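Local coordinates for modulator protein RSBR (Bacillus subtilis, PDB 2BNL) that belongs to the stressosome and stimulates RsbT kinase activity toward RsbS in vitro, regulating sigma-B in salt and heat stress, represented here by its N-terminal nonheme globin domain, at residues V7-F10 with I11-Q15; I50-L53 with L54-K58; F119-P122 with I123-I127. All blocks are in the same frame, centred on the assembly; numbering follows the deposited sequence.

Interaction 1. Residues V7-F10 with I11-Q15; sequences VYQF and IAENQ
Asn14 folds back over Phe10, one turn earlier, and meets both its carbonyl and its ring. CB of Asn14 stands 3.3 Å from Phe10 O; chi1 of -67° carries CG back over the preceding turn, and chi2 turns ND2 to the carbonyl and the ring. At the tip, ND2 gives a hydrogen bond of 2.8 Å to Phe10 O, which lies almost in the amide plane. The same nitrogen hangs over the centre of the Phe10 ring, with CE1 3.4 Å from ND2. Amide and ring planes differ by 27°, so the amide lies at a shallow tilt over the ring face, while the bond to the carbonyl restrains its rotation. This is the C-terminal end of helix 5-13, in the globin-like N-terminal domain of RsbR, and Asn14 occupies the residue just before helix 15-30. Phe10 is buried against Leu95 and Met99 of helix 81-100. On the exposed side, Gln9 and Glu13 make a second i to i+4 link, in which Gln9 NE2 donates to Glu13 OE2 at 3.0 Å. The donor arrives on the syn side of the carboxylate, and the amide and carboxylate planes stand 60° apart. The inward side is apolar: Val7 CG1 meets Ile11 CD1 at 3.9 Å, and both side chains continue onto Phe119 of helix 109-135. Behind them run nearly straight backbone bonds from Ile11 N to Val7 O and from Ala12 N to Tyr8 O. Tyr8 sends its hydroxyl to the backbone oxygen of Leu54, its ring passing near the methyl of Ala12.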
ATOM      1  N   VAL A   7      17.550  -0.638   7.310  1.00 31.23           N
ATOM      2  CA  VAL A   7      16.677  -1.648   6.815  1.00 30.96           C
ATOM      3  C   VAL A   7      17.392  -2.449   5.753  1.00 30.88           C
ATOM      4  O   VAL A   7      17.350  -3.664   5.728  1.00 29.78           O
ATOM      5  CB  VAL A   7      15.341  -1.015   6.314  1.00 31.35           C
ATOM      6  CG1 VAL A   7      14.491  -1.972   5.510  1.00 30.99           C
ATOM      7  CG2 VAL A   7      14.546  -0.410   7.553  1.00 31.39           C
ATOM      8  N   TYR A   8      18.039  -1.751   4.821  1.00 31.58           N
ATOM      9  CA  TYR A   8      18.752  -2.475   3.732  1.00 32.09           C
ATOM     10  C   TYR A   8      19.714  -3.490   4.302  1.00 32.07           C
ATOM     11  O   TYR A   8      19.738  -4.658   3.875  1.00 29.87           O
ATOM     12  CB  TYR A   8      19.471  -1.450   2.768  1.00 33.23           C
ATOM     13  CG  TYR A   8      20.160  -2.095   1.582  1.00 29.25           C
ATOM     14  CD1 TYR A   8      19.509  -2.149   0.326  1.00 28.25           C
ATOM     15  CD2 TYR A   8      21.360  -2.797   1.742  1.00 29.36           C
ATOM     16  CE1 TYR A   8      20.090  -2.747  -0.735  1.00 26.27           C
ATOM     17  CE2 TYR A   8      21.957  -3.461   0.668  1.00 30.13           C
ATOM     18  CZ  TYR A   8      21.317  -3.417  -0.568  1.00 26.99           C
ATOM     19  OH  TYR A   8      21.828  -4.066  -1.637  1.00 29.33           O
ATOM     20  N   GLN A   9      20.537  -3.061   5.267  1.00 32.12           N
ATOM     21  CA  GLN A   9      21.488  -3.952   5.903  1.00 33.48           C
ATOM     22  C   GLN A   9      20.889  -5.172   6.585  1.00 31.07           C
ATOM     23  O   GLN A   9      21.406  -6.245   6.491  1.00 29.87           O
ATOM     24  CB  GLN A   9      22.349  -3.168   6.847  1.00 35.48           C
ATOM     25  CG  GLN A   9      22.890  -3.989   7.982  1.00 45.24           C
ATOM     26  CD  GLN A   9      23.747  -3.202   9.009  1.00 52.34           C
ATOM     27  OE1 GLN A   9      23.352  -2.140   9.599  1.00 60.81           O
ATOM     28  NE2 GLN A   9      24.898  -3.731   9.214  1.00 48.77           N
ATOM     29  N   PHE A  10      19.730  -5.004   7.209  1.00 32.19           N
ATOM     30  CA  PHE A  10      19.098  -6.104   7.818  1.00 31.58           C
ATOM     31  C   PHE A  10      18.610  -7.075   6.775  1.00 30.26           C
ATOM     32  O   PHE A  10      18.779  -8.268   6.910  1.00 32.34           O
ATOM     33  CB  PHE A  10      17.957  -5.626   8.763  1.00 32.74           C
ATOM     34  CG  PHE A  10      17.346  -6.735   9.521  1.00 32.06           C
ATOM     35  CD1 PHE A  10      17.783  -7.036  10.807  1.00 36.33           C
ATOM     36  CD2 PHE A  10      16.377  -7.531   8.945  1.00 35.87           C
ATOM     37  CE1 PHE A  10      17.196  -8.113  11.492  1.00 40.07           C
ATOM     38  CE2 PHE A  10      15.815  -8.613   9.625  1.00 38.82           C
ATOM     39  CZ  PHE A  10      16.211  -8.901  10.888  1.00 35.21           C
ATOM     40  N   ILE A  11      18.042  -6.593   5.689  1.00 32.61           N
ATOM     41  CA  ILE A  11      17.640  -7.478   4.598  1.00 31.00           C
ATOM     42  C   ILE A  11      18.828  -8.188   4.040  1.00 30.29           C
ATOM     43  O   ILE A  11      18.743  -9.421   3.893  1.00 28.99           O
ATOM     44  CB  ILE A  11      16.860  -6.750   3.484  1.00 30.62           C
ATOM     45  CG1 ILE A  11      15.583  -6.129   4.091  1.00 33.67           C
ATOM     46  CG2 ILE A  11      16.602  -7.670   2.212  1.00 30.63           C
ATOM     47  CD1 ILE A  11      15.046  -4.974   3.161  1.00 32.15           C
ATOM     48  N   ALA A  12      19.942  -7.461   3.730  1.00 28.16           N
ATOM     49  CA  ALA A  12      21.140  -8.077   3.179  1.00 28.51           C
ATOM     50  C   ALA A  12      21.683  -9.210   4.080  1.00 30.19           C
ATOM     51  O   ALA A  12      22.110 -10.217   3.542  1.00 30.14           O
ATOM     52  CB  ALA A  12      22.219  -7.073   2.914  1.00 29.76           C
ATOM     53  N   GLU A  13      21.623  -9.046   5.419  1.00 30.86           N
ATOM     54  CA  GLU A  13      22.171  -9.988   6.368  1.00 32.28           C
ATOM     55  C   GLU A  13      21.248 -11.145   6.723  1.00 32.97           C
ATOM     56  O   GLU A  13      21.693 -12.044   7.335  1.00 30.45           O
ATOM     57  CB  GLU A  13      22.585  -9.276   7.666  1.00 34.96           C
ATOM     58  CG  GLU A  13      23.741  -8.422   7.391  1.00 38.83           C
ATOM     59  CD  GLU A  13      24.005  -7.367   8.435  1.00 48.69           C
ATOM     60  OE1 GLU A  13      23.209  -7.254   9.423  1.00 49.75           O
ATOM     61  OE2 GLU A  13      24.999  -6.594   8.196  1.00 48.18           O
ATOM     62  N   ASN A  14      20.011 -11.118   6.248  1.00 32.17           N
ATOM     63  CA  ASN A  14      18.974 -12.085   6.674  1.00 33.57           C
ATOM     64  C   ASN A  14      18.206 -12.609   5.498  1.00 33.37           C
ATOM     65  O   ASN A  14      17.007 -12.821   5.589  1.00 31.13           O
ATOM     66  CB  ASN A  14      18.061 -11.383   7.675  1.00 33.46           C
ATOM     67  CG  ASN A  14      18.824 -11.045   9.010  1.00 32.55           C
ATOM     68  OD1 ASN A  14      19.060 -11.944   9.825  1.00 39.96           O
ATOM     69  ND2 ASN A  14      19.195  -9.755   9.218  1.00 30.75           N
ATOM     70  N   GLN A  15      18.908 -12.770   4.362  1.00 33.16           N
ATOM     71  CA  GLN A  15      18.242 -13.050   3.129  1.00 32.26           C
ATOM     72  C   GLN A  15      17.500 -14.401   3.164  1.00 34.06           C
ATOM     73  O   GLN A  15      16.366 -14.488   2.690  1.00 30.83           O
ATOM     74  CB  GLN A  15      19.207 -13.052   1.971  1.00 33.73           C
ATOM     75  CG  GLN A  15      19.703 -11.623   1.515  1.00 30.30           C
ATOM     76  CD  GLN A  15      20.841 -11.672   0.460  1.00 38.01           C
ATOM     77  OE1 GLN A  15      20.654 -12.274  -0.577  1.00 34.39           O
ATOM     78  NE2 GLN A  15      22.022 -11.080   0.753  1.00 31.36           N
TER

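Interaction 2. Residues I50-L53 with L54-K58; sequences IDIL and LLSVK
Ser56 OG reaches back to Ile52 O, giving a short hydrogen bond of 2.6 Å that marks the tight part of this contact. A chi1 of -59° puts OG beside its own backbone N and brings it round to the end of the preceding helix; it approaches the Ile52 carbonyl from above, 40° out of its plane. Beside it, Ser56 N donates to Leu53 O at 3.0 Å, an i to i+3 bond replacing the i to i+4 spacing as helix 39-54 of this globin-like N-terminal domain runs out. Ile52 O also receives a weak bond from Leu55 N, so two donors share one oxygen. Serine backbone and side chain thus satisfy adjacent carbonyls at the helix terminus. A last regular turn precedes this, with Leu54 N bonded to Ile50 O at 2.9 Å. Its side chains, Ile50 and Leu54, lie alongside each other and point the same way, with CG2 of Ile50 4.1 Å from CD1 of Leu54.
The other side is looser. Leu55 is exposed, its CG resting merely on Asp51 O at 3.4 Å, and the backbone bond from Leu55 N to that same oxygen is long and weak. Asp51 OD1 is taken up in a salt bridge with Lys47, and Val57 is exposed as the chain departs.
The buried side chains fan out between helices: Ile50 onto Leu19 and Trp22 of helix 15-30, Ile52 onto Ile67 and Leu70 of helix 64-76, and Leu53 onto Trp22 and onto helix 109-135, while Ile50, Leu53 and Leu54 meet Ile11 of helix 5-13.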
ATOM      1  N   ILE A  50      12.919  -9.930  -3.078  1.00 31.45           N
ATOM      2  CA  ILE A  50      14.131  -9.582  -2.359  1.00 33.97           C
ATOM      3  C   ILE A  50      15.214  -8.936  -3.311  1.00 30.96           C
ATOM      4  O   ILE A  50      15.915  -8.021  -2.897  1.00 31.06           O
ATOM      5  CB  ILE A  50      14.771 -10.795  -1.581  1.00 34.46           C
ATOM      6  CG1 ILE A  50      13.834 -11.329  -0.514  1.00 42.85           C
ATOM      7  CG2 ILE A  50      15.984 -10.396  -0.631  1.00 41.64           C
ATOM      8  CD1 ILE A  50      14.075 -12.891   0.038  1.00 45.56           C
ATOM      9  N   ASP A  51      15.368  -9.485  -4.498  1.00 30.84           N
ATOM     10  CA  ASP A  51      16.332  -9.003  -5.490  1.00 33.62           C
ATOM     11  C   ASP A  51      16.001  -7.543  -5.873  1.00 32.64           C
ATOM     12  O   ASP A  51      16.904  -6.762  -5.996  1.00 32.65           O
ATOM     13  CB  ASP A  51      16.305  -9.816  -6.765  1.00 31.94           C
ATOM     14  CG  ASP A  51      17.054 -11.139  -6.658  1.00 37.13           C
ATOM     15  OD1 ASP A  51      17.600 -11.465  -5.598  1.00 36.90           O
ATOM     16  OD2 ASP A  51      17.068 -11.821  -7.690  1.00 40.60           O
ATOM     17  N   ILE A  52      14.722  -7.222  -5.985  1.00 31.81           N
ATOM     18  CA  ILE A  52      14.238  -5.814  -6.093  1.00 30.26           C
ATOM     19  C   ILE A  52      14.662  -4.921  -4.937  1.00 29.60           C
ATOM     20  O   ILE A  52      15.222  -3.831  -5.154  1.00 28.61           O
ATOM     21  CB  ILE A  52      12.729  -5.709  -6.350  1.00 30.63           C
ATOM     22  CG1 ILE A  52      12.377  -6.272  -7.744  1.00 31.14           C
ATOM     23  CG2 ILE A  52      12.228  -4.298  -6.122  1.00 27.66           C
ATOM     24  CD1 ILE A  52      10.951  -6.838  -7.872  1.00 30.31           C
ATOM     25  N   LEU A  53      14.505  -5.425  -3.735  1.00 29.44           N
ATOM     26  CA  LEU A  53      14.842  -4.679  -2.564  1.00 29.09           C
ATOM     27  C   LEU A  53      16.319  -4.379  -2.566  1.00 29.24           C
ATOM     28  O   LEU A  53      16.712  -3.245  -2.273  1.00 29.45           O
ATOM     29  CB  LEU A  53      14.414  -5.439  -1.297  1.00 30.53           C
ATOM     30  CG  LEU A  53      12.965  -5.785  -1.116  1.00 28.01           C
ATOM     31  CD1 LEU A  53      12.799  -6.557   0.220  1.00 30.71           C
ATOM     32  CD2 LEU A  53      12.008  -4.705  -1.225  1.00 28.54           C
ATOM     33  N   LEU A  54      17.140  -5.379  -2.900  1.00 30.23           N
ATOM     34  CA  LEU A  54      18.613  -5.246  -2.825  1.00 30.26           C
ATOM     35  C   LEU A  54      19.182  -4.209  -3.873  1.00 28.87           C
ATOM     36  O   LEU A  54      20.270  -3.735  -3.713  1.00 29.77           O
ATOM     37  CB  LEU A  54      19.250  -6.650  -2.921  1.00 30.09           C
ATOM     38  CG  LEU A  54      19.035  -7.455  -1.623  1.00 32.56           C
ATOM     39  CD1 LEU A  54      19.608  -8.832  -1.827  1.00 33.90           C
ATOM     40  CD2 LEU A  54      19.659  -6.788  -0.321  1.00 31.28           C
ATOM     41  N   LEU A  55      18.415  -3.924  -4.928  1.00 29.05           N
ATOM     42  CA  LEU A  55      18.707  -2.906  -5.937  1.00 29.53           C
ATOM     43  C   LEU A  55      18.179  -1.547  -5.570  1.00 28.19           C
ATOM     44  O   LEU A  55      18.469  -0.621  -6.239  1.00 26.58           O
ATOM     45  CB  LEU A  55      18.065  -3.328  -7.272  1.00 30.76           C
ATOM     46  CG  LEU A  55      18.652  -4.561  -7.942  1.00 34.75           C
ATOM     47  CD1 LEU A  55      17.691  -5.040  -9.077  1.00 32.22           C
ATOM     48  CD2 LEU A  55      20.056  -4.236  -8.496  1.00 35.57           C
ATOM     49  N   SER A  56      17.380  -1.454  -4.522  1.00 29.32           N
ATOM     50  CA  SER A  56      16.542  -0.241  -4.188  1.00 29.29           C
ATOM     51  C   SER A  56      16.970   0.635  -3.019  1.00 29.86           C
ATOM     52  O   SER A  56      16.130   1.300  -2.348  1.00 29.58           O
ATOM     53  CB  SER A  56      15.083  -0.674  -4.052  1.00 27.92           C
ATOM     54  OG  SER A  56      14.622  -1.258  -5.237  1.00 28.97           O
ATOM     55  N   VAL A  57      18.268   0.632  -2.694  1.00 28.76           N
ATOM     56  CA  VAL A  57      18.694   1.371  -1.487  1.00 28.30           C
ATOM     57  C   VAL A  57      18.418   2.918  -1.608  1.00 27.54           C
ATOM     58  O   VAL A  57      18.113   3.534  -0.634  1.00 26.16           O
ATOM     59  CB  VAL A  57      20.195   1.101  -1.102  1.00 27.12           C
ATOM     60  CG1 VAL A  57      21.147   1.826  -1.977  1.00 24.86           C
ATOM     61  CG2 VAL A  57      20.459   1.428   0.322  1.00 28.34           C
ATOM     62  N   LYS A  58      18.497   3.439  -2.820  1.00 28.79           N
ATOM     63  CA  LYS A  58      18.267   4.833  -3.100  1.00 30.46           C
ATOM     64  C   LYS A  58      16.783   5.061  -3.300  1.00 32.83           C
ATOM     65  O   LYS A  58      16.163   5.883  -2.620  1.00 35.07           O
ATOM     66  CB  LYS A  58      19.056   5.248  -4.314  1.00 30.69           C
ATOM     67  CG  LYS A  58      18.980   6.759  -4.617  1.00 31.33           C
ATOM     68  CD  LYS A  58      19.662   7.083  -5.955  1.00 39.91           C
ATOM     69  CE  LYS A  58      19.449   8.587  -6.261  1.00 40.03           C
ATOM     70  NZ  LYS A  58      20.647   9.370  -6.658  1.00 49.39           N
TER

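Interaction 3. Residues F119-P122 with I123-I127; sequences FFSP and INTEI
A buried, one-turn contact within the long helix 109-135, this is a proline-kinked segment in which a methyl group packs on an aromatic face. Ile123 CD1 lies over one face of the Phe119 ring, 4.1 Å from its centroid and 17° off the normal, a CH-pi contact shifted toward the ring's rim. With chi1 at -61° and an extended second torsion, the CG1 branch of Ile123 runs back along the helix. The same methyl, CD1, is 3.3 Å from Phe119 O. Pro122 has no N-H to give to the preceding turn, and the helix bends there. Phe119 O and Ile123 N stand 4.4 Å apart, consistent with the bend and too far for the usual i to i+4 bond. Regular bonding resumes at once: Asn124 N meets Phe120 O nearly straight on at 2.9 Å, and Thr125 N meets Ser121 O at 3.0 Å. The bond from Glu126 N to Pro122 O, at 3.2 Å, is more bent, the donor standing above the carbonyl plane. The two phenylalanines pack on each other, CD2 of Phe119 lying 3.6 Å above the plane of the Phe120 ring.
The polar side chains of this turn find partners beyond it: Asn124 OD1 bonds Tyr49 OH inside the chain, while Lys82 NZ of the second subunit makes a hydrogen bond with Thr125 OG1 and a salt bridge with Glu126 OE1. The helix packs against helix 39-54 through Phe120 and Ile123, helix 5-13 through Phe119 and Phe120, helix 81-100 through Asn124 and Ile127, and the partner subunit through Ser121 and Thr125.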
ATOM      1  N   PHE A 119      11.612   2.828   3.109  1.00 31.33           N
ATOM      2  CA  PHE A 119      12.258   1.922   2.148  1.00 29.87           C
ATOM      3  C   PHE A 119      11.275   1.217   1.209  1.00 29.95           C
ATOM      4  O   PHE A 119      11.461   1.204   0.007  1.00 30.84           O
ATOM      5  CB  PHE A 119      13.139   0.974   2.902  1.00 29.41           C
ATOM      6  CG  PHE A 119      13.838  -0.005   2.055  1.00 31.05           C
ATOM      7  CD1 PHE A 119      14.819   0.388   1.206  1.00 41.04           C
ATOM      8  CD2 PHE A 119      13.383  -1.337   1.999  1.00 31.39           C
ATOM      9  CE1 PHE A 119      15.510  -0.584   0.371  1.00 41.29           C
ATOM     10  CE2 PHE A 119      13.975  -2.248   1.175  1.00 36.44           C
ATOM     11  CZ  PHE A 119      15.068  -1.902   0.381  1.00 34.87           C
ATOM     12  N   PHE A 120      10.222   0.601   1.766  1.00 30.14           N
ATOM     13  CA  PHE A 120       9.332  -0.260   1.036  1.00 29.53           C
ATOM     14  C   PHE A 120       8.244   0.457   0.274  1.00 30.37           C
ATOM     15  O   PHE A 120       7.880   0.015  -0.805  1.00 30.78           O
ATOM     16  CB  PHE A 120       8.640  -1.197   2.067  1.00 31.06           C
ATOM     17  CG  PHE A 120       9.459  -2.383   2.415  1.00 31.57           C
ATOM     18  CD1 PHE A 120       9.494  -3.494   1.587  1.00 29.23           C
ATOM     19  CD2 PHE A 120      10.307  -2.381   3.538  1.00 31.22           C
ATOM     20  CE1 PHE A 120      10.265  -4.646   1.993  1.00 29.98           C
ATOM     21  CE2 PHE A 120      11.064  -3.550   3.849  1.00 34.50           C
ATOM     22  CZ  PHE A 120      11.045  -4.623   3.057  1.00 34.10           C
ATOM     23  N   SER A 121       7.713   1.562   0.838  1.00 30.11           N
ATOM     24  CA  SER A 121       6.528   2.211   0.271  1.00 31.61           C
ATOM     25  C   SER A 121       6.689   2.560  -1.245  1.00 30.59           C
ATOM     26  O   SER A 121       5.933   2.095  -2.042  1.00 30.20           O
ATOM     27  CB  SER A 121       6.078   3.497   1.069  1.00 30.86           C
ATOM     28  OG  SER A 121       4.815   3.883   0.602  1.00 32.31           O
ATOM     29  N   PRO A 122       7.756   3.271  -1.624  1.00 29.33           N
ATOM     30  CA  PRO A 122       7.934   3.555  -3.095  1.00 29.77           C
ATOM     31  C   PRO A 122       8.153   2.320  -4.031  1.00 29.44           C
ATOM     32  O   PRO A 122       7.773   2.314  -5.197  1.00 30.03           O
ATOM     33  CB  PRO A 122       9.147   4.504  -3.110  1.00 29.55           C
ATOM     34  CG  PRO A 122       9.884   4.283  -1.827  1.00 33.84           C
ATOM     35  CD  PRO A 122       8.863   3.793  -0.791  1.00 30.66           C
ATOM     36  N   ILE A 123       8.799   1.295  -3.493  1.00 29.00           N
ATOM     37  CA  ILE A 123       8.933   0.020  -4.208  1.00 29.63           C
ATOM     38  C   ILE A 123       7.600  -0.629  -4.435  1.00 26.92           C
ATOM     39  O   ILE A 123       7.203  -0.954  -5.558  1.00 27.14           O
ATOM     40  CB  ILE A 123       9.810  -0.956  -3.435  1.00 28.42           C
ATOM     41  CG1 ILE A 123      11.186  -0.404  -3.246  1.00 30.56           C
ATOM     42  CG2 ILE A 123       9.841  -2.306  -4.092  1.00 32.76           C
ATOM     43  CD1 ILE A 123      12.154  -1.168  -2.176  1.00 29.29           C
ATOM     44  N   ASN A 124       6.838  -0.775  -3.344  1.00 28.40           N
ATOM     45  CA  ASN A 124       5.514  -1.402  -3.481  1.00 28.41           C
ATOM     46  C   ASN A 124       4.547  -0.647  -4.340  1.00 29.10           C
ATOM     47  O   ASN A 124       3.775  -1.266  -5.053  1.00 29.32           O
ATOM     48  CB  ASN A 124       4.843  -1.663  -2.073  1.00 28.04           C
ATOM     49  CG  ASN A 124       5.636  -2.658  -1.240  1.00 28.54           C
ATOM     50  OD1 ASN A 124       6.443  -3.443  -1.807  1.00 33.03           O
ATOM     51  ND2 ASN A 124       5.436  -2.630   0.063  1.00 26.31           N
ATOM     52  N   THR A 125       4.534   0.668  -4.224  1.00 28.50           N
ATOM     53  CA  THR A 125       3.642   1.525  -5.086  1.00 28.72           C
ATOM     54  C   THR A 125       3.992   1.352  -6.571  1.00 28.02           C
ATOM     55  O   THR A 125       3.140   1.306  -7.423  1.00 28.93           O
ATOM     56  CB  THR A 125       3.653   2.993  -4.702  1.00 28.07           C
ATOM     57  OG1 THR A 125       4.957   3.556  -4.892  1.00 32.98           O
ATOM     58  CG2 THR A 125       3.119   3.215  -3.312  1.00 31.86           C
ATOM     59  N   GLU A 126       5.255   1.186  -6.847  1.00 27.95           N
ATOM     60  CA  GLU A 126       5.730   1.025  -8.222  1.00 29.93           C
ATOM     61  C   GLU A 126       5.330  -0.385  -8.697  1.00 26.73           C
ATOM     62  O   GLU A 126       4.996  -0.605  -9.842  1.00 28.77           O
ATOM     63  CB  GLU A 126       7.234   1.138  -8.235  1.00 30.20           C
ATOM     64  CG  GLU A 126       7.809   1.282  -9.618  1.00 36.58           C
ATOM     65  CD  GLU A 126       7.224   2.487 -10.368  1.00 42.71           C
ATOM     66  OE1 GLU A 126       7.068   3.505  -9.684  1.00 40.09           O
ATOM     67  OE2 GLU A 126       6.815   2.334 -11.558  1.00 49.26           O
ATOM     68  N   ILE A 127       5.478  -1.361  -7.846  1.00 28.78           N
ATOM     69  CA  ILE A 127       4.914  -2.656  -8.183  1.00 28.54           C
ATOM     70  C   ILE A 127       3.403  -2.611  -8.499  1.00 29.69           C
ATOM     71  O   ILE A 127       2.921  -3.235  -9.506  1.00 29.73           O
ATOM     72  CB  ILE A 127       5.276  -3.766  -7.117  1.00 28.46           C
ATOM     73  CG1 ILE A 127       6.766  -4.044  -7.038  1.00 29.39           C
ATOM     74  CG2 ILE A 127       4.441  -5.066  -7.360  1.00 29.87           C
ATOM     75  CD1 ILE A 127       7.185  -4.836  -5.827  1.00 31.79           C
TER

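How the interactions relate
From the N terminus the three contacts come in series, each spanning little more than a helical turn; none encloses another, none crosses, and none closes a long loop. Interaction 1 ends helix 5-13, interaction 2 ends helix 39-54, and interaction 3 sits inside helix 109-135. In space they converge. Between interactions 1 and 2, Tyr8 OH lies 2.6 Å from Leu54 O, a probable hydrogen bond, and the Tyr8 ring packs on Val57. Ile11 and Val7 meet the Phe119 and Phe120 rings of interaction 3, and Ser56 CB lies 3.5 Å from Ile123 CD1. Helices 5-13, 39-54 and 109-135, far apart in sequence, are thus joined.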